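Local coordinates for protein NADP-dependent glyceraldehyde-3-phosphate dehydrogenase (PDB 3PRL) that probably oxidises glyceraldehyde 3-phosphate without phosphorylation, using NADP as the cofactor, as a member of the aldehyde dehydrogenase family, at residues M96-S105 with P325-I335. Numbering follows the deposited sequence.
Sequences MHEVAKPKKS and PEDDADITPVI
Pro-102 and Pro-325 bring the two backbones to within 4.1 Å, CA to CA, where the elbow between helices 88-98 and 103-124 meets the loop between helices 303-317 and 337-352. In the aldehyde dehydrogenase fold this contact probably links the N-terminal, cofactor-binding part to the catalytic domain. Pro-102 is the N-cap residue of helix 103-124, and the opening turn of that helix is held by the loop: Lys-103 N donates to Pro-325 O at 2.7 Å, a bent bond of 133°, while Asp-328 N reaches the same oxygen from the opposite face of the carbonyl plane. At the next residue, Lys-104 N gives a straighter bond (163°) to Asp-328 OD1, met on the syn side but well out of the carboxylate plane; the negative carboxylate there probably suits the positive end of the helix dipole.

The Pro-325 ring packs into the bend, its CB lying 3.3 Å from Lys-101 O and its CG 4.2 Å from Ala-100 CB. Met-96 SD comes to 3.8 Å from Glu-326 CA. Ala-100 has a left-handed backbone conformation, and Ala-100 O lies 2.8 Å from Thr-332 OG1. At the far end Ile-335, whose side chain also touches Phe-162 of the NADP site, runs its CG1 branch anti to the backbone N (chi1 -159°), bringing CD1 to 4.0 Å from Val-99 CA.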
loop_
_atom_site.group_PDB
_atom_site.type_symbol
_atom_site.label_atom_id
_atom_site.label_comp_id
_atom_site.label_asym_id
_atom_site.label_seq_id
_atom_site.Cartn_x
_atom_site.Cartn_y
_atom_site.Cartn_z
ATOM N N MET D 96 5.289 -5.392 39.755
ATOM C CA MET D 96 4.202 -5.651 40.727
ATOM C C MET D 96 4.360 -4.849 42.023
ATOM O O MET D 96 3.382 -4.302 42.514
ATOM C CB MET D 96 3.900 -7.141 41.000
ATOM C CG MET D 96 5.057 -8.016 41.336
ATOM S SD MET D 96 4.741 -9.266 42.609
ATOM C CE MET D 96 6.383 -9.292 43.316
ATOM N N HIS D 97 5.585 -4.741 42.536
ATOM C CA HIS D 97 5.826 -3.951 43.747
ATOM C C HIS D 97 5.639 -2.449 43.493
ATOM O O HIS D 97 4.865 -1.798 44.197
ATOM C CB HIS D 97 7.228 -4.203 44.331
ATOM C CG HIS D 97 7.373 -5.504 45.061
ATOM N ND1 HIS D 97 8.347 -6.427 44.746
ATOM C CD2 HIS D 97 6.679 -6.031 46.098
ATOM C CE1 HIS D 97 8.246 -7.469 45.551
ATOM N NE2 HIS D 97 7.240 -7.257 46.380
ATOM N N GLU D 98 6.345 -1.930 42.480
ATOM C CA GLU D 98 6.527 -0.479 42.260
ATOM C C GLU D 98 5.230 0.255 41.943
ATOM O O GLU D 98 5.011 1.377 42.414
ATOM C CB GLU D 98 7.540 -0.225 41.123
ATOM C CG GLU D 98 8.354 1.068 41.259
ATOM C CD GLU D 98 9.120 1.452 39.990
ATOM O OE1 GLU D 98 9.258 0.614 39.062
ATOM O OE2 GLU D 98 9.591 2.614 39.904
ATOM N N VAL D 99 4.401 -0.371 41.105
ATOM C CA VAL D 99 3.137 0.221 40.695
ATOM C C VAL D 99 1.932 -0.584 41.203
ATOM O O VAL D 99 0.779 -0.302 40.848
ATOM C CB VAL D 99 3.115 0.525 39.171
ATOM C CG1 VAL D 99 4.320 1.394 38.789
ATOM C CG2 VAL D 99 3.097 -0.761 38.334
ATOM N N ALA D 100 2.210 -1.565 42.074
ATOM C CA ALA D 100 1.189 -2.413 42.699
ATOM C C ALA D 100 0.293 -3.171 41.703
ATOM O O ALA D 100 -0.935 -3.256 41.872
ATOM C CB ALA D 100 0.360 -1.605 43.710
ATOM N N LYS D 101 0.917 -3.739 40.677
ATOM C CA LYS D 101 0.206 -4.498 39.647
ATOM C C LYS D 101 0.177 -5.989 40.009
ATOM O O LYS D 101 1.212 -6.546 40.340
ATOM C CB LYS D 101 0.904 -4.288 38.302
ATOM C CG LYS D 101 0.348 -5.075 37.123
ATOM C CD LYS D 101 0.894 -4.536 35.807
ATOM C CE LYS D 101 0.455 -3.076 35.570
ATOM N NZ LYS D 101 0.394 -2.722 34.122
ATOM N N PRO D 102 -0.997 -6.644 39.919
ATOM C CA PRO D 102 -1.083 -8.089 40.191
ATOM C C PRO D 102 0.073 -8.890 39.543
ATOM O O PRO D 102 0.399 -8.664 38.381
ATOM C CB PRO D 102 -2.425 -8.492 39.573
ATOM C CG PRO D 102 -3.215 -7.230 39.460
ATOM C CD PRO D 102 -2.259 -6.089 39.386
ATOM N N LYS D 103 0.671 -9.811 40.304
ATOM C CA LYS D 103 1.930 -10.503 39.950
ATOM C C LYS D 103 2.045 -11.049 38.526
ATOM O O LYS D 103 3.001 -10.739 37.809
ATOM C CB LYS D 103 2.190 -11.647 40.940
ATOM C CG LYS D 103 3.418 -12.507 40.627
ATOM C CD LYS D 103 3.398 -13.783 41.455
ATOM C CE LYS D 103 4.435 -13.756 42.564
ATOM N NZ LYS D 103 5.764 -14.183 42.028
ATOM N N LYS D 104 1.086 -11.886 38.130
ATOM C CA LYS D 104 1.154 -12.542 36.829
ATOM C C LYS D 104 0.924 -11.530 35.700
ATOM O O LYS D 104 1.496 -11.661 34.612
ATOM C CB LYS D 104 0.168 -13.709 36.757
ATOM C CG LYS D 104 0.536 -14.877 37.687
ATOM C CD LYS D 104 -0.372 -16.081 37.471
ATOM C CE LYS D 104 0.168 -16.984 36.375
ATOM N NZ LYS D 104 1.279 -17.826 36.894
ATOM N N SER D 105 0.128 -10.500 35.991
ATOM C CA SER D 105 -0.127 -9.432 35.022
ATOM C C SER D 105 1.093 -8.538 34.789
ATOM O O SER D 105 1.260 -8.010 33.694
ATOM C CB SER D 105 -1.343 -8.591 35.429
ATOM O OG SER D 105 -1.613 -7.607 34.432
ATOM N N PRO D 325 -0.509 -7.122 45.426
ATOM C CA PRO D 325 -0.053 -7.534 44.086
ATOM C C PRO D 325 0.687 -8.879 44.035
ATOM O O PRO D 325 0.605 -9.590 43.029
ATOM C CB PRO D 325 0.884 -6.385 43.652
ATOM C CG PRO D 325 1.143 -5.581 44.911
ATOM C CD PRO D 325 -0.097 -5.739 45.728
ATOM N N GLU D 326 1.394 -9.210 45.108
ATOM C CA GLU D 326 2.175 -10.438 45.190
ATOM C C GLU D 326 1.257 -11.656 45.158
ATOM O O GLU D 326 1.593 -12.684 44.578
ATOM C CB GLU D 326 3.032 -10.452 46.457
ATOM C CG GLU D 326 3.839 -9.171 46.714
ATOM C CD GLU D 326 3.095 -8.165 47.583
ATOM O OE1 GLU D 326 3.491 -7.966 48.757
ATOM O OE2 GLU D 326 2.104 -7.584 47.107
ATOM N N ASP D 327 0.085 -11.522 45.767
ATOM C CA ASP D 327 -0.889 -12.602 45.796
ATOM C C ASP D 327 -1.726 -12.745 44.518
ATOM O O ASP D 327 -2.540 -13.663 44.428
ATOM C CB ASP D 327 -1.810 -12.460 47.024
ATOM C CG ASP D 327 -1.056 -12.564 48.349
ATOM O OD1 ASP D 327 0.083 -13.083 48.376
ATOM O OD2 ASP D 327 -1.613 -12.113 49.371
ATOM N N ASP D 328 -1.543 -11.847 43.541
ATOM C CA ASP D 328 -2.307 -11.908 42.285
ATOM C C ASP D 328 -3.804 -11.598 42.465
ATOM O O ASP D 328 -4.649 -12.154 41.750
ATOM C CB ASP D 328 -2.163 -13.295 41.630
ATOM C CG ASP D 328 -1.385 -13.264 40.348
ATOM O OD1 ASP D 328 -1.678 -12.409 39.488
ATOM O OD2 ASP D 328 -0.486 -14.119 40.188
ATOM N N ALA D 329 -4.138 -10.733 43.419
ATOM C CA ALA D 329 -5.525 -10.281 43.579
ATOM C C ALA D 329 -6.014 -9.535 42.333
ATOM O O ALA D 329 -5.222 -8.899 41.619
ATOM C CB ALA D 329 -5.666 -9.407 44.825
ATOM N N ASP D 330 -7.313 -9.637 42.057
ATOM C CA ASP D 330 -7.923 -8.924 40.928
ATOM C C ASP D 330 -7.904 -7.418 41.191
ATOM O O ASP D 330 -7.579 -6.613 40.302
ATOM C CB ASP D 330 -9.364 -9.398 40.698
ATOM C CG ASP D 330 -9.456 -10.877 40.363
ATOM O OD1 ASP D 330 -8.872 -11.302 39.345
ATOM O OD2 ASP D 330 -10.136 -11.612 41.113
ATOM N N ILE D 331 -8.241 -7.065 42.432
ATOM C CA ILE D 331 -8.263 -5.699 42.901
ATOM C C ILE D 331 -7.143 -5.456 43.905
ATOM O O ILE D 331 -7.197 -5.916 45.043
ATOM C CB ILE D 331 -9.630 -5.362 43.530
ATOM C CG1 ILE D 331 -10.793 -5.915 42.679
ATOM C CG2 ILE D 331 -9.746 -3.860 43.799
ATOM C CD1 ILE D 331 -10.973 -5.266 41.267
ATOM N N THR D 332 -6.110 -4.750 43.473
ATOM C CA THR D 332 -5.025 -4.369 44.374
ATOM C C THR D 332 -5.120 -2.879 44.717
ATOM O O THR D 332 -5.996 -2.178 44.180
ATOM C CB THR D 332 -3.629 -4.742 43.808
ATOM O OG1 THR D 332 -3.501 -4.307 42.448
ATOM C CG2 THR D 332 -3.415 -6.250 43.881
ATOM N N PRO D 333 -4.222 -2.390 45.598
ATOM C CA PRO D 333 -4.263 -0.991 46.013
ATOM C C PRO D 333 -4.023 -0.026 44.854
ATOM O O PRO D 333 -3.270 -0.335 43.920
ATOM C CB PRO D 333 -3.118 -0.894 47.034
ATOM C CG PRO D 333 -2.851 -2.302 47.464
ATOM C CD PRO D 333 -3.111 -3.111 46.249
ATOM N N VAL D 334 -4.688 1.125 44.904
ATOM C CA VAL D 334 -4.489 2.156 43.899
ATOM C C VAL D 334 -3.177 2.882 44.173
ATOM O O VAL D 334 -2.647 2.833 45.279
ATOM C CB VAL D 334 -5.688 3.136 43.772
ATOM C CG1 VAL D 334 -6.905 2.416 43.189
ATOM C CG2 VAL D 334 -6.018 3.785 45.109
ATOM N N ILE D 335 -2.668 3.547 43.147
ATOM C CA ILE D 335 -1.301 4.069 43.125
ATOM C C ILE D 335 -0.869 4.890 44.356
ATOM O O ILE D 335 0.236 4.705 44.851
ATOM C CB ILE D 335 -1.041 4.846 41.801
ATOM C CG1 ILE D 335 0.465 4.968 41.493
ATOM C CG2 ILE D 335 -1.762 6.186 41.821
ATOM C CD1 ILE D 335 1.190 3.635 41.379
#